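Local coordinates for heavy metal-binding domain-containing protein (Pediococcus pentosaceus, PDB 3QKB) that is of unknown function but assembles from five copies of a heavy metal-binding domain family protein, and may bind metal, at residues I50-A63 with T86-V100. Sequence-based numbering, arbitrary orientation.
Sequences IDKYNMFDQLFDEA and TEVVEVNGAPKFLVV
Phe56 lies against Leu98 and across both strands of the hairpin. Leu98 CB sits over one face of the ring, 4.1 Å from the Phe56 centroid and 20° off the normal, a CH-pi contact displaced toward the rim. Leu98 chi1 (-57°) sets CG beside the backbone N, and the extended chi2 then lays both methyls along the ring, with CD2 3.6 Å from Phe56 CE2. Around the ring's edge, near its plane, come Val100 CG2, Val88 CG2 and the carbonyl oxygen of Val99, the last 3.6 Å from Phe56 CE1.

One helical turn after Phe56, Phe60 receives Val100 CG2 over a face, 4.1 Å from the Phe60 centroid. The two branches of Val100 divide the work: CG2 also meets Leu59 CB, while CG1, anti to the backbone N, reaches Ala63 CB at 3.9 Å. Thr86 CG2 bridges Phe56 and Phe60, its OG1 being bonded to Glu87 of the second subunit. At the hairpin's turn end, Tyr53 crosses Pro95 at about a right angle, with Tyr53 OH 3.4 Å from Pro95 CG, and Val88 CG1 meets the edge of the Tyr53 ring.

Helix 56-63 runs along strand 94-100 at 35°, their axes 8.2 Å apart. Mainly apolar side-chain contacts imply that shape and ring faces seat it on hairpin 86-100; Leu59 O bonds Ser41 OG on the neighbouring strand, and Tyr53 and Phe56 also meet Phe97 and His101 of the second subunit.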
ATOM      1  N   ILE A  50     -25.468   0.962   1.363  1.00 57.60           N
ATOM      2  CA  ILE A  50     -24.268   1.779   1.631  1.00 53.77           C
ATOM      3  C   ILE A  50     -23.428   1.276   2.822  1.00 53.24           C
ATOM      4  O   ILE A  50     -22.319   1.765   3.031  1.00 50.89           O
ATOM      5  CB  ILE A  50     -24.594   3.300   1.819  1.00 53.31           C
ATOM      6  CG1 ILE A  50     -25.375   3.579   3.116  1.00 55.05           C
ATOM      7  CG2 ILE A  50     -25.339   3.833   0.593  1.00 53.28           C
ATOM      8  CD1 ILE A  50     -25.654   5.033   3.327  1.00 54.32           C
ATOM      9  N   ASP A  51     -23.984   0.354   3.620  1.00 55.37           N
ATOM     10  CA  ASP A  51     -23.239  -0.360   4.677  1.00 55.49           C
ATOM     11  C   ASP A  51     -22.614  -1.706   4.245  1.00 55.31           C
ATOM     12  O   ASP A  51     -21.930  -2.326   5.042  1.00 55.90           O
ATOM     13  CB  ASP A  51     -24.132  -0.557   5.920  1.00 58.74           C
ATOM     14  CG  ASP A  51     -25.336  -1.428   5.655  1.00 62.19           C
ATOM     15  OD1 ASP A  51     -25.851  -1.398   4.520  1.00 61.96           O
ATOM     16  OD2 ASP A  51     -25.788  -2.115   6.589  1.00 66.43           O
ATOM     17  N   LYS A  52     -22.804  -2.127   2.991  1.00 54.88           N
ATOM     18  CA  LYS A  52     -22.521  -3.523   2.578  1.00 55.84           C
ATOM     19  C   LYS A  52     -21.106  -3.666   2.038  1.00 52.73           C
ATOM     20  O   LYS A  52     -20.911  -3.967   0.859  1.00 51.89           O
ATOM     21  CB  LYS A  52     -23.524  -3.985   1.508  1.00 57.83           C
ATOM     22  CG  LYS A  52     -24.990  -3.913   1.906  1.00 62.43           C
ATOM     23  CD  LYS A  52     -25.386  -4.991   2.924  1.00 67.94           C
ATOM     24  CE  LYS A  52     -26.916  -5.062   3.093  1.00 72.99           C
ATOM     25  NZ  LYS A  52     -27.573  -3.750   3.436  1.00 73.21           N
ATOM     26  N   TYR A  53     -20.104  -3.468   2.897  1.00 51.10           N
ATOM     27  CA  TYR A  53     -18.693  -3.517   2.449  1.00 48.03           C
ATOM     28  C   TYR A  53     -18.203  -4.940   2.186  1.00 49.20           C
ATOM     29  O   TYR A  53     -17.248  -5.118   1.456  1.00 47.48           O
ATOM     30  CB  TYR A  53     -17.786  -2.682   3.385  1.00 46.16           C
ATOM     31  CG  TYR A  53     -18.244  -1.247   3.334  1.00 44.44           C
ATOM     32  CD1 TYR A  53     -17.979  -0.454   2.205  1.00 42.01           C
ATOM     33  CD2 TYR A  53     -19.095  -0.730   4.307  1.00 44.97           C
ATOM     34  CE1 TYR A  53     -18.480   0.837   2.089  1.00 41.39           C
ATOM     35  CE2 TYR A  53     -19.594   0.573   4.204  1.00 44.14           C
ATOM     36  CZ  TYR A  53     -19.274   1.345   3.087  1.00 42.62           C
ATOM     37  OH  TYR A  53     -19.783   2.609   2.980  1.00 42.76           O
ATOM     38  N   ASN A  54     -18.921  -5.946   2.699  1.00 52.66           N
ATOM     39  CA  ASN A  54     -18.808  -7.375   2.277  0.50 54.51           C
ATOM     40  C   ASN A  54     -18.862  -7.602   0.767  1.00 53.98           C
ATOM     41  O   ASN A  54     -18.390  -8.611   0.253  1.00 55.02           O
ATOM     42  CB  ASN A  54     -19.923  -8.225   2.944  0.50 58.45           C
ATOM     43  CG  ASN A  54     -21.349  -7.715   2.620  0.50 59.59           C
ATOM     44  OD1 ASN A  54     -21.765  -6.656   3.098  0.50 57.38           O
ATOM     45  ND2 ASN A  54     -22.089  -8.476   1.814  0.50 61.53           N
HETATM   46  N   MSE A  55     -19.491  -6.670   0.054  1.00 52.92           N
HETATM   47  CA  MSE A  55     -19.587  -6.758  -1.393  1.00 52.99           C
HETATM   48  C   MSE A  55     -18.293  -6.517  -2.136  1.00 50.29           C
HETATM   49  O   MSE A  55     -18.246  -6.763  -3.345  1.00 50.92           O
HETATM   50  CB  MSE A  55     -20.661  -5.804  -1.915  1.00 53.69           C
HETATM   51  CG  MSE A  55     -22.083  -6.280  -1.574  1.00 58.27           C
HETATM   52 SE   MSE A  55     -23.307  -5.191  -2.494  0.75 60.53          SE
HETATM   53  CE  MSE A  55     -23.843  -6.432  -3.898  1.00 64.61           C
ATOM     54  N   PHE A  56     -17.251  -6.028  -1.441  1.00 48.09           N
ATOM     55  CA  PHE A  56     -15.886  -6.059  -1.974  1.00 46.06           C
ATOM     56  C   PHE A  56     -15.396  -7.472  -2.304  1.00 47.76           C
ATOM     57  O   PHE A  56     -14.539  -7.622  -3.159  1.00 46.94           O
ATOM     58  CB  PHE A  56     -14.871  -5.415  -1.004  1.00 44.35           C
ATOM     59  CG  PHE A  56     -14.671  -3.945  -1.205  1.00 41.99           C
ATOM     60  CD1 PHE A  56     -13.799  -3.494  -2.163  1.00 40.17           C
ATOM     61  CD2 PHE A  56     -15.342  -3.006  -0.416  1.00 42.42           C
ATOM     62  CE1 PHE A  56     -13.591  -2.127  -2.348  1.00 39.49           C
ATOM     63  CE2 PHE A  56     -15.146  -1.641  -0.586  1.00 39.88           C
ATOM     64  CZ  PHE A  56     -14.279  -1.194  -1.545  1.00 38.85           C
ATOM     65  N   ASP A  57     -15.897  -8.486  -1.603  1.00 50.97           N
ATOM     66  CA  ASP A  57     -15.457  -9.874  -1.820  1.00 54.03           C
ATOM     67  C   ASP A  57     -15.482 -10.268  -3.308  1.00 54.13           C
ATOM     68  O   ASP A  57     -14.461 -10.705  -3.861  1.00 53.59           O
ATOM     69  CB  ASP A  57     -16.326 -10.851  -0.995  1.00 58.19           C
ATOM     70  CG  ASP A  57     -16.042 -10.777   0.549  1.00 61.29           C
ATOM     71  OD1 ASP A  57     -15.109 -10.025   1.022  1.00 61.86           O
ATOM     72  OD2 ASP A  57     -16.776 -11.494   1.277  1.00 66.78           O
ATOM     73  N   GLN A  58     -16.631 -10.026  -3.940  1.00 55.36           N
ATOM     74  CA  GLN A  58     -16.835 -10.215  -5.395  1.00 56.69           C
ATOM     75  C   GLN A  58     -15.745  -9.594  -6.231  1.00 53.42           C
ATOM     76  O   GLN A  58     -15.285 -10.185  -7.208  1.00 54.40           O
ATOM     77  CB  GLN A  58     -18.118  -9.525  -5.881  1.00 57.75           C
ATOM     78  CG  GLN A  58     -19.403  -9.886  -5.231  1.00 63.56           C
ATOM     79  CD  GLN A  58     -20.449  -8.855  -5.525  1.00 66.71           C
ATOM     80  OE1 GLN A  58     -21.172  -8.405  -4.623  1.00 70.29           O
ATOM     81  NE2 GLN A  58     -20.523  -8.437  -6.792  1.00 67.01           N
ATOM     82  N   LEU A  59     -15.430  -8.344  -5.896  1.00 50.41           N
ATOM     83  CA  LEU A  59     -14.582  -7.505  -6.713  1.00 48.13           C
ATOM     84  C   LEU A  59     -13.141  -7.999  -6.679  1.00 47.56           C
ATOM     85  O   LEU A  59     -12.466  -7.994  -7.701  1.00 47.18           O
ATOM     86  CB  LEU A  59     -14.675  -6.040  -6.252  1.00 45.69           C
ATOM     87  CG  LEU A  59     -16.024  -5.333  -6.410  1.00 46.12           C
ATOM     88  CD1 LEU A  59     -15.950  -3.974  -5.783  1.00 43.10           C
ATOM     89  CD2 LEU A  59     -16.433  -5.207  -7.867  1.00 47.21           C
ATOM     90  N   PHE A  60     -12.679  -8.440  -5.512  1.00 48.06           N
ATOM     91  CA  PHE A  60     -11.366  -9.073  -5.416  1.00 48.36           C
ATOM     92  C   PHE A  60     -11.287 -10.321  -6.304  1.00 51.79           C
ATOM     93  O   PHE A  60     -10.300 -10.492  -7.013  1.00 51.89           O
ATOM     94  CB  PHE A  60     -11.021  -9.462  -3.972  1.00 48.47           C
ATOM     95  CG  PHE A  60     -10.741  -8.294  -3.068  1.00 45.25           C
ATOM     96  CD1 PHE A  60      -9.650  -7.469  -3.295  1.00 42.79           C
ATOM     97  CD2 PHE A  60     -11.559  -8.034  -1.963  1.00 45.37           C
ATOM     98  CE1 PHE A  60      -9.386  -6.372  -2.457  1.00 40.69           C
ATOM     99  CE2 PHE A  60     -11.297  -6.950  -1.119  1.00 43.33           C
ATOM    100  CZ  PHE A  60     -10.204  -6.120  -1.368  1.00 40.52           C
ATOM    101  N   ASP A  61     -12.321 -11.178  -6.260  1.00 55.37           N
ATOM    102  CA  ASP A  61     -12.383 -12.373  -7.124  1.00 59.03           C
ATOM    103  C   ASP A  61     -12.325 -12.006  -8.590  1.00 59.08           C
ATOM    104  O   ASP A  61     -11.557 -12.607  -9.347  1.00 59.73           O
ATOM    105  CB  ASP A  61     -13.662 -13.197  -6.876  1.00 62.89           C
ATOM    106  CG  ASP A  61     -13.472 -14.308  -5.834  1.00 67.66           C
ATOM    107  OD1 ASP A  61     -12.590 -14.187  -4.945  1.00 68.86           O
ATOM    108  OD2 ASP A  61     -14.237 -15.307  -5.897  1.00 74.11           O
ATOM    109  N   GLU A  62     -13.131 -11.011  -8.977  1.00 59.03           N
ATOM    110  CA  GLU A  62     -13.189 -10.533 -10.367  1.00 60.07           C
ATOM    111  C   GLU A  62     -11.847  -9.965 -10.802  1.00 57.61           C
ATOM    112  O   GLU A  62     -11.379 -10.269 -11.883  1.00 58.79           O
ATOM    113  CB  GLU A  62     -14.301  -9.477 -10.546  1.00 60.45           C
ATOM    114  CG  GLU A  62     -14.662  -9.121 -12.038  1.00 65.14           C
ATOM    115  CD  GLU A  62     -15.617  -7.900 -12.152  1.00 68.43           C
ATOM    116  OE1 GLU A  62     -16.736  -7.975 -11.577  1.00 72.65           O
ATOM    117  OE2 GLU A  62     -15.241  -6.876 -12.802  1.00 67.84           O
ATOM    118  N   ALA A  63     -11.219  -9.170  -9.936  1.00 54.82           N
ATOM    119  CA  ALA A  63      -9.889  -8.606 -10.211  1.00 52.68           C
ATOM    120  C   ALA A  63      -8.852  -9.701 -10.446  1.00 53.82           C
ATOM    121  O   ALA A  63      -8.128  -9.643 -11.420  1.00 54.25           O
ATOM    122  CB  ALA A  63      -9.460  -7.698  -9.091  1.00 49.70           C
ATOM    123  N   THR A  86      -7.892  -0.297  -3.013  1.00 28.86           N
ATOM    124  CA  THR A  86      -9.344  -0.190  -2.894  1.00 28.58           C
ATOM    125  C   THR A  86      -9.770   1.268  -2.739  1.00 28.25           C
ATOM    126  O   THR A  86      -9.056   2.067  -2.124  1.00 27.83           O
ATOM    127  CB  THR A  86      -9.867  -0.999  -1.689  1.00 29.58           C
ATOM    128  OG1 THR A  86      -9.021  -0.785  -0.552  1.00 28.81           O
ATOM    129  CG2 THR A  86      -9.891  -2.458  -2.000  1.00 30.00           C
ATOM    130  N   GLU A  87     -10.932   1.613  -3.307  1.00 28.73           N
ATOM    131  CA  GLU A  87     -11.605   2.911  -3.027  1.00 28.62           C
ATOM    132  C   GLU A  87     -13.089   2.741  -2.809  1.00 29.36           C
ATOM    133  O   GLU A  87     -13.711   1.844  -3.409  1.00 30.52           O
ATOM    134  CB  GLU A  87     -11.424   3.901  -4.180  1.00 28.88           C
ATOM    135  CG  GLU A  87      -9.978   4.357  -4.442  1.00 27.85           C
ATOM    136  CD  GLU A  87      -9.269   3.538  -5.493  1.00 28.80           C
ATOM    137  OE1 GLU A  87      -9.847   3.312  -6.583  1.00 29.39           O
ATOM    138  OE2 GLU A  87      -8.122   3.148  -5.247  1.00 30.19           O
ATOM    139  N   VAL A  88     -13.654   3.588  -1.943  1.00 29.31           N
ATOM    140  CA  VAL A  88     -15.092   3.741  -1.807  1.00 30.50           C
ATOM    141  C   VAL A  88     -15.436   5.116  -2.308  1.00 31.23           C
ATOM    142  O   VAL A  88     -15.127   6.112  -1.656  1.00 31.35           O
ATOM    143  CB  VAL A  88     -15.557   3.558  -0.361  1.00 31.41           C
ATOM    144  CG1 VAL A  88     -17.097   3.745  -0.236  1.00 31.22           C
ATOM    145  CG2 VAL A  88     -15.143   2.195   0.126  1.00 31.02           C
ATOM    146  N   VAL A  89     -16.060   5.164  -3.489  1.00 32.46           N
ATOM    147  CA  VAL A  89     -16.323   6.410  -4.196  1.00 33.32           C
ATOM    148  C   VAL A  89     -17.709   6.927  -3.825  1.00 35.49           C
ATOM    149  O   VAL A  89     -18.682   6.177  -3.880  1.00 35.89           O
ATOM    150  CB  VAL A  89     -16.223   6.239  -5.727  1.00 33.58           C
ATOM    151  CG1 VAL A  89     -16.499   7.531  -6.388  1.00 33.23           C
ATOM    152  CG2 VAL A  89     -14.835   5.722  -6.131  1.00 31.01           C
ATOM    153  N   GLU A  90     -17.772   8.201  -3.427  1.00 37.19           N
ATOM    154  CA  GLU A  90     -18.999   8.814  -2.938  1.00 39.88           C
ATOM    155  C   GLU A  90     -19.605   9.665  -4.060  1.00 41.83           C
ATOM    156  O   GLU A  90     -18.865  10.263  -4.824  1.00 43.37           O
ATOM    157  CB  GLU A  90     -18.727   9.662  -1.689  1.00 40.25           C
ATOM    158  CG  GLU A  90     -18.355   8.835  -0.431  1.00 42.30           C
ATOM    159  CD  GLU A  90     -17.452   9.592   0.591  1.00 46.38           C
ATOM    160  OE1 GLU A  90     -17.531  10.849   0.676  1.00 50.98           O
ATOM    161  OE2 GLU A  90     -16.653   8.911   1.308  1.00 46.73           O
ATOM    162  N   VAL A  91     -20.929   9.662  -4.189  1.00 43.35           N
ATOM    163  CA  VAL A  91     -21.654  10.560  -5.072  1.00 45.31           C
ATOM    164  C   VAL A  91     -22.754  11.244  -4.266  1.00 47.75           C
ATOM    165  O   VAL A  91     -23.572  10.566  -3.647  1.00 47.93           O
ATOM    166  CB  VAL A  91     -22.297   9.781  -6.214  1.00 46.77           C
ATOM    167  CG1 VAL A  91     -23.207  10.695  -7.088  1.00 47.19           C
ATOM    168  CG2 VAL A  91     -21.203   9.096  -7.031  1.00 44.54           C
ATOM    169  N   ASN A  92     -22.754  12.579  -4.279  1.00 49.84           N
ATOM    170  CA  ASN A  92     -23.681  13.421  -3.479  1.00 52.72           C
ATOM    171  C   ASN A  92     -23.762  13.037  -2.006  1.00 51.90           C
ATOM    172  O   ASN A  92     -24.832  12.927  -1.440  1.00 53.53           O
ATOM    173  CB  ASN A  92     -25.098  13.452  -4.110  1.00 55.66           C
ATOM    174  CG  ASN A  92     -25.087  13.935  -5.561  1.00 59.83           C
ATOM    175  OD1 ASN A  92     -24.323  14.842  -5.920  1.00 62.99           O
ATOM    176  ND2 ASN A  92     -25.939  13.342  -6.397  1.00 64.84           N
ATOM    177  N   GLY A  93     -22.611  12.815  -1.407  1.00 50.44           N
ATOM    178  CA  GLY A  93     -22.528  12.509   0.016  1.00 50.26           C
ATOM    179  C   GLY A  93     -23.035  11.147   0.446  1.00 49.50           C
ATOM    180  O   GLY A  93     -23.480  11.002   1.584  1.00 51.05           O
ATOM    181  N   ALA A  94     -22.984  10.161  -0.450  1.00 47.74           N
ATOM    182  CA  ALA A  94     -23.248   8.774  -0.098  1.00 46.93           C
ATOM    183  C   ALA A  94     -22.278   7.909  -0.877  1.00 44.71           C
ATOM    184  O   ALA A  94     -21.948   8.251  -2.007  1.00 43.95           O
ATOM    185  CB  ALA A  94     -24.645   8.403  -0.442  1.00 48.78           C
ATOM    186  N   PRO A  95     -21.826   6.783  -0.291  1.00 43.36           N
ATOM    187  CA  PRO A  95     -21.070   5.790  -1.035  1.00 42.01           C
ATOM    188  C   PRO A  95     -21.886   5.252  -2.174  1.00 43.03           C
ATOM    189  O   PRO A  95     -23.046   4.881  -1.960  1.00 45.23           O
ATOM    190  CB  PRO A  95     -20.848   4.680  -0.019  1.00 42.13           C
ATOM    191  CG  PRO A  95     -21.105   5.267   1.256  1.00 43.00           C
ATOM    192  CD  PRO A  95     -21.981   6.400   1.113  1.00 43.94           C
ATOM    193  N   LYS A  96     -21.321   5.279  -3.381  1.00 42.40           N
ATOM    194  CA  LYS A  96     -22.032   4.829  -4.606  1.00 44.02           C
ATOM    195  C   LYS A  96     -21.277   3.752  -5.374  1.00 42.90           C
ATOM    196  O   LYS A  96     -21.924   2.898  -5.945  1.00 44.97           O
ATOM    197  CB  LYS A  96     -22.321   6.008  -5.531  1.00 45.25           C
ATOM    198  CG  LYS A  96     -23.331   5.751  -6.646  1.00 49.93           C
ATOM    199  CD  LYS A  96     -24.780   5.757  -6.102  1.00 56.90           C
ATOM    200  CE  LYS A  96     -25.826   5.281  -7.134  1.00 61.11           C
ATOM    201  NZ  LYS A  96     -27.039   4.778  -6.428  1.00 64.10           N
ATOM    202  N   PHE A  97     -19.934   3.801  -5.427  1.00 40.26           N
ATOM    203  CA  PHE A  97     -19.147   2.749  -6.090  1.00 39.25           C
ATOM    204  C   PHE A  97     -18.072   2.175  -5.180  1.00 37.54           C
ATOM    205  O   PHE A  97     -17.401   2.917  -4.450  1.00 36.39           O
ATOM    206  CB  PHE A  97     -18.481   3.261  -7.350  1.00 38.92           C
ATOM    207  CG  PHE A  97     -19.407   3.912  -8.291  1.00 41.02           C
ATOM    208  CD1 PHE A  97     -20.102   3.165  -9.219  1.00 42.82           C
ATOM    209  CD2 PHE A  97     -19.597   5.288  -8.255  1.00 40.95           C
ATOM    210  CE1 PHE A  97     -20.981   3.782 -10.102  1.00 45.58           C
ATOM    211  CE2 PHE A  97     -20.477   5.911  -9.141  1.00 42.73           C
ATOM    212  CZ  PHE A  97     -21.176   5.159 -10.055  1.00 44.71           C
ATOM    213  N   LEU A  98     -17.923   0.847  -5.234  1.00 37.62           N
ATOM    214  CA  LEU A  98     -16.813   0.134  -4.642  1.00 36.17           C
ATOM    215  C   LEU A  98     -15.886  -0.267  -5.791  1.00 36.05           C
ATOM    216  O   LEU A  98     -16.320  -0.819  -6.762  1.00 37.92           O
ATOM    217  CB  LEU A  98     -17.314  -1.100  -3.883  1.00 37.04           C
ATOM    218  CG  LEU A  98     -18.356  -0.873  -2.768  1.00 37.72           C
ATOM    219  CD1 LEU A  98     -18.649  -2.180  -1.997  1.00 37.40           C
ATOM    220  CD2 LEU A  98     -17.917   0.247  -1.804  1.00 33.98           C
ATOM    221  N   VAL A  99     -14.609   0.050  -5.664  1.00 34.70           N
ATOM    222  CA  VAL A  99     -13.619  -0.166  -6.711  1.00 34.27           C
ATOM    223  C   VAL A  99     -12.421  -0.923  -6.117  1.00 33.89           C
ATOM    224  O   VAL A  99     -11.917  -0.534  -5.061  1.00 33.33           O
ATOM    225  CB  VAL A  99     -13.125   1.191  -7.258  1.00 33.78           C
ATOM    226  CG1 VAL A  99     -12.031   1.003  -8.381  1.00 32.39           C
ATOM    227  CG2 VAL A  99     -14.325   2.031  -7.719  1.00 33.41           C
ATOM    228  N   VAL A 100     -12.022  -2.017  -6.772  1.00 34.79           N
ATOM    229  CA  VAL A 100     -10.755  -2.707  -6.501  1.00 34.60           C
ATOM    230  C   VAL A 100      -9.829  -2.564  -7.711  1.00 35.28           C
ATOM    231  O   VAL A 100     -10.286  -2.689  -8.858  1.00 36.58           O
ATOM    232  CB  VAL A 100     -10.978  -4.211  -6.227  1.00 35.74           C
ATOM    233  CG1 VAL A 100      -9.637  -4.975  -6.268  1.00 34.60           C
ATOM    234  CG2 VAL A 100     -11.655  -4.397  -4.900  1.00 35.18           C
TER